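Local coordinates for protein ATP phosphoribosyltransferase (Methanobacterium thermoautotrophicum, PDB 2VD3) that catalyses the first step of histidine biosynthesis, probably condensing ATP with 5-phosphoribose 1-diphosphate to give phosphoribosyl-ATP, with magnesium as cofactor, at residues Arg21-Asn25 with Ala26-Leu30; Glu201-Arg204 with Thr205-Gly209. All blocks are in the same frame, centred on the assembly; numbering follows the deposited sequence.

Contact 1 of 2, residues Arg21-Asn25 with Ala26-Leu30; sequences RLLEN and AGVGL. With MG (magnesium ion), chain L.
Leu23 and Val28 are joined by the wider-spanning of two backbone bonds that fold the chain back on its last helical turn: Val28 N gives a hydrogen to Leu23 O at 2.8 Å, and Gly27 N reaches Glu24 O at 3.2 Å from well above the carbonyl plane. The reversal depends on the phi of 87° at Gly27, where a side chain would press against the carbonyl oxygen of Ala26. Ala26 N makes two further bonds, to Leu22 O and Leu23 O, both weak. Leu23 lies alongside the turn, with its CB 3.4 Å from Val28 O and its CD2 4.4 Å from Val28 CG1, a loose apolar contact continued by Ile207 and Leu203 of helix 197-212. Glu24 serves the polar side. With CG anti to the backbone N (chi1 167°) and the chain bent at chi2 (78°), its carboxylate doubles back over the turn, bringing OE1 to 3.4 Å from Gly29 CA. OE1 binds the magnesium ion at 2.5 Å, rather long for this metal, while OE2 stays too far away to share it. Off one face of the carboxylate, a water donates to Glu24 O at 2.6 Å and accepts from Gly29 N at 2.9 Å, with a third, weak bond to OE1; it thus bridges a helix carbonyl and an amide beyond the reversal. The paired 6→1 and 5→2 bonds and the positive phi define a Schellman motif, here with the apolar contact often found between its ends, as helix 16-25 gives way to the chain leading into strand 30-31.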
# COMPACT_ATOMS: atom_id res chain seq x y z
N ARG A 21 3.19 -0.19 22.81
CA ARG A 21 3.15 -1.37 23.70
C ARG A 21 3.64 -1.09 25.12
O ARG A 21 3.07 -1.59 26.09
CB ARG A 21 3.94 -2.54 23.11
CG ARG A 21 3.13 -3.48 22.24
CD ARG A 21 4.00 -4.64 21.73
NE ARG A 21 5.13 -4.16 20.92
CZ ARG A 21 5.16 -4.16 19.58
NH1 ARG A 21 4.13 -4.63 18.88
NH2 ARG A 21 6.24 -3.71 18.95
N LEU A 22 4.69 -0.28 25.24
CA LEU A 22 5.24 0.10 26.53
C LEU A 22 4.25 0.92 27.37
O LEU A 22 4.03 0.61 28.55
CB LEU A 22 6.56 0.85 26.34
CG LEU A 22 7.09 1.79 27.41
CD1 LEU A 22 7.57 1.04 28.63
CD2 LEU A 22 8.23 2.63 26.81
N LEU A 23 3.64 1.93 26.76
CA LEU A 23 2.59 2.71 27.43
C LEU A 23 1.42 1.82 27.87
O LEU A 23 0.93 1.94 29.00
CB LEU A 23 2.11 3.85 26.52
CG LEU A 23 3.11 4.99 26.25
CD1 LEU A 23 2.61 5.92 25.14
CD2 LEU A 23 3.40 5.79 27.52
N GLU A 24 0.98 0.93 26.98
CA GLU A 24 -0.00 -0.09 27.29
C GLU A 24 0.38 -0.85 28.56
O GLU A 24 -0.42 -0.94 29.50
CB GLU A 24 -0.15 -1.04 26.10
CG GLU A 24 -0.91 -2.34 26.37
CD GLU A 24 -2.41 -2.16 26.42
OE1 GLU A 24 -2.88 -1.00 26.44
OE2 GLU A 24 -3.13 -3.19 26.46
N ASN A 25 1.60 -1.38 28.60
CA ASN A 25 2.06 -2.13 29.77
C ASN A 25 2.22 -1.28 31.04
O ASN A 25 2.20 -1.82 32.16
CB ASN A 25 3.35 -2.90 29.44
CG ASN A 25 3.11 -4.06 28.47
OD1 ASN A 25 2.09 -4.12 27.79
ND2 ASN A 25 4.06 -4.97 28.40
N ALA A 26 2.39 0.03 30.86
CA ALA A 26 2.56 0.98 31.95
C ALA A 26 1.23 1.45 32.54
O ALA A 26 1.20 2.26 33.47
CB ALA A 26 3.38 2.19 31.47
N GLY A 27 0.13 0.94 31.99
CA GLY A 27 -1.22 1.34 32.39
C GLY A 27 -1.76 2.56 31.66
O GLY A 27 -2.79 3.12 32.04
N VAL A 28 -1.05 2.97 30.61
CA VAL A 28 -1.36 4.18 29.86
C VAL A 28 -1.56 3.86 28.38
O VAL A 28 -1.07 4.56 27.50
CB VAL A 28 -0.26 5.29 30.08
CG1 VAL A 28 -0.57 6.55 29.29
CG2 VAL A 28 -0.13 5.63 31.56
N GLY A 29 -2.29 2.78 28.11
CA GLY A 29 -2.59 2.39 26.73
C GLY A 29 -3.47 3.41 26.03
O GLY A 29 -4.21 4.15 26.68
N LEU A 30 -3.39 3.44 24.71
CA LEU A 30 -4.22 4.33 23.89
C LEU A 30 -5.69 4.00 24.08
O LEU A 30 -6.09 2.83 24.05
CB LEU A 30 -3.84 4.20 22.42
CG LEU A 30 -2.41 4.54 21.99
CD1 LEU A 30 -2.20 4.11 20.54
CD2 LEU A 30 -2.11 6.01 22.15
MG MG L . -5.18 -0.08 26.73
O HOH W 1 -2.75 0.32 29.53

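Contact 2 of 2, residues Glu201-Arg204 with Thr205-Gly209; sequences EELR and TGIRG
Thr205 grips Glu201 O twice, through OG1 at 2.6 Å and through its backbone N at 2.8 Å, the two donors arriving from opposite faces of the carbonyl plane. The hydroxyl gets there because OG1 sits beside the backbone N, anti to the carbonyl carbon (chi1 -48°). Replacing the threonine with an alanine would remove the hydroxyl and would probably leave Glu201 O with only the amide of the two donors, one face of its carbonyl plane losing its mate. One turn apart on the buried side, Leu203 and Ile207 cross at an angle, their CD1 atoms 4.0 Å apart. Arg204, extended from CG to NE, turns the edge of its guanidinium to Glu201: NH2 meets the syn lone pair of OE1 at 2.8 Å, only 12° out of the guanidinium plane. Further out, Tyr193 OH also bonds Glu201 OE1, while Glu87 joins Arg204 to Arg208, whose NH2 pairs with Asp212. Glu202 bonds His44, and Phe265 of the second subunit packs on Glu202 and Thr205. The helix therefore has an apolar side and a charged one, and the opposed charges on the latter probably offset one another and hold Arg204 in its extended form.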
# COMPACT_ATOMS: atom_id res chain seq x y z
N GLU A 201 6.10 12.03 37.03
CA GLU A 201 6.70 10.94 37.79
C GLU A 201 5.78 9.72 37.88
O GLU A 201 6.25 8.59 38.01
CB GLU A 201 7.11 11.40 39.20
CG GLU A 201 8.31 12.37 39.23
CD GLU A 201 9.61 11.76 38.72
OE1 GLU A 201 10.37 12.48 38.04
OE2 GLU A 201 9.88 10.57 38.99
N GLU A 202 4.47 9.95 37.80
CA GLU A 202 3.51 8.85 37.79
C GLU A 202 3.68 8.00 36.52
O GLU A 202 3.78 6.77 36.60
CB GLU A 202 2.08 9.37 37.93
CG GLU A 202 1.04 8.26 38.00
CD GLU A 202 -0.38 8.78 38.11
OE1 GLU A 202 -0.58 9.92 38.58
OE2 GLU A 202 -1.31 8.02 37.74
N LEU A 203 3.72 8.66 35.36
CA LEU A 203 3.98 7.98 34.10
C LEU A 203 5.39 7.37 34.09
O LEU A 203 5.59 6.24 33.61
CB LEU A 203 3.77 8.92 32.91
CG LEU A 203 3.96 8.36 31.49
CD1 LEU A 203 3.06 7.14 31.21
CD2 LEU A 203 3.70 9.43 30.46
N ARG A 204 6.35 8.11 34.64
CA ARG A 204 7.74 7.65 34.72
C ARG A 204 7.87 6.38 35.56
O ARG A 204 8.58 5.46 35.17
CB ARG A 204 8.63 8.75 35.29
CG ARG A 204 10.11 8.57 35.06
CD ARG A 204 10.83 9.74 35.70
NE ARG A 204 12.28 9.66 35.58
CZ ARG A 204 13.13 10.56 36.08
NH1 ARG A 204 14.44 10.41 35.91
NH2 ARG A 204 12.67 11.62 36.74
N THR A 205 7.18 6.32 36.70
CA THR A 205 7.17 5.10 37.52
C THR A 205 6.56 3.93 36.74
O THR A 205 7.09 2.82 36.78
CB THR A 205 6.43 5.30 38.86
OG1 THR A 205 6.87 6.50 39.50
CG2 THR A 205 6.68 4.12 39.81
N GLY A 206 5.47 4.19 36.02
CA GLY A 206 4.77 3.16 35.25
C GLY A 206 5.67 2.57 34.18
O GLY A 206 5.85 1.35 34.10
N ILE A 207 6.25 3.46 33.37
CA ILE A 207 7.22 3.10 32.34
C ILE A 207 8.50 2.47 32.92
O ILE A 207 8.94 1.41 32.45
CB ILE A 207 7.55 4.34 31.45
CG1 ILE A 207 6.48 4.52 30.38
CG2 ILE A 207 8.95 4.23 30.84
CD1 ILE A 207 6.51 5.84 29.66
N ARG A 208 9.07 3.09 33.95
CA ARG A 208 10.29 2.57 34.57
C ARG A 208 10.05 1.15 35.06
O ARG A 208 10.89 0.27 34.86
CB ARG A 208 10.80 3.49 35.68
CG ARG A 208 12.24 3.22 36.19
CD ARG A 208 13.17 2.71 35.07
NE ARG A 208 14.59 2.75 35.43
CZ ARG A 208 15.50 1.87 35.01
NH1 ARG A 208 16.77 2.00 35.37
NH2 ARG A 208 15.15 0.86 34.23
N GLY A 209 8.88 0.92 35.65
CA GLY A 209 8.42 -0.41 36.05
C GLY A 209 8.37 -1.47 34.96
O GLY A 209 8.72 -2.62 35.20

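In the fold
Following the chain from the N terminus, contact 1 turns it at the end of helix 16-25 and sends it toward strand 30-31, with Gly29 bonded through its backbone to Gln43. Contact 2 comes much later, inside helix 197-212, and closes no loop; the two lie in series, neither nested nor crossed. In space they meet directly: Val28 CG2 lies 3.5 Å from Leu203 CD1, Leu23 CD2 lies 3.8 Å from Ile207 CD1, and Ala26 CB rests on the backbone at Gly206. Helix 197-212 is thereby packed against the N-terminal helix and its reversal. Beyond it the chain enters the four-stranded regulatory domain that holds the bound histidine, and Gly209 is bonded back to Ile287 near the C terminus.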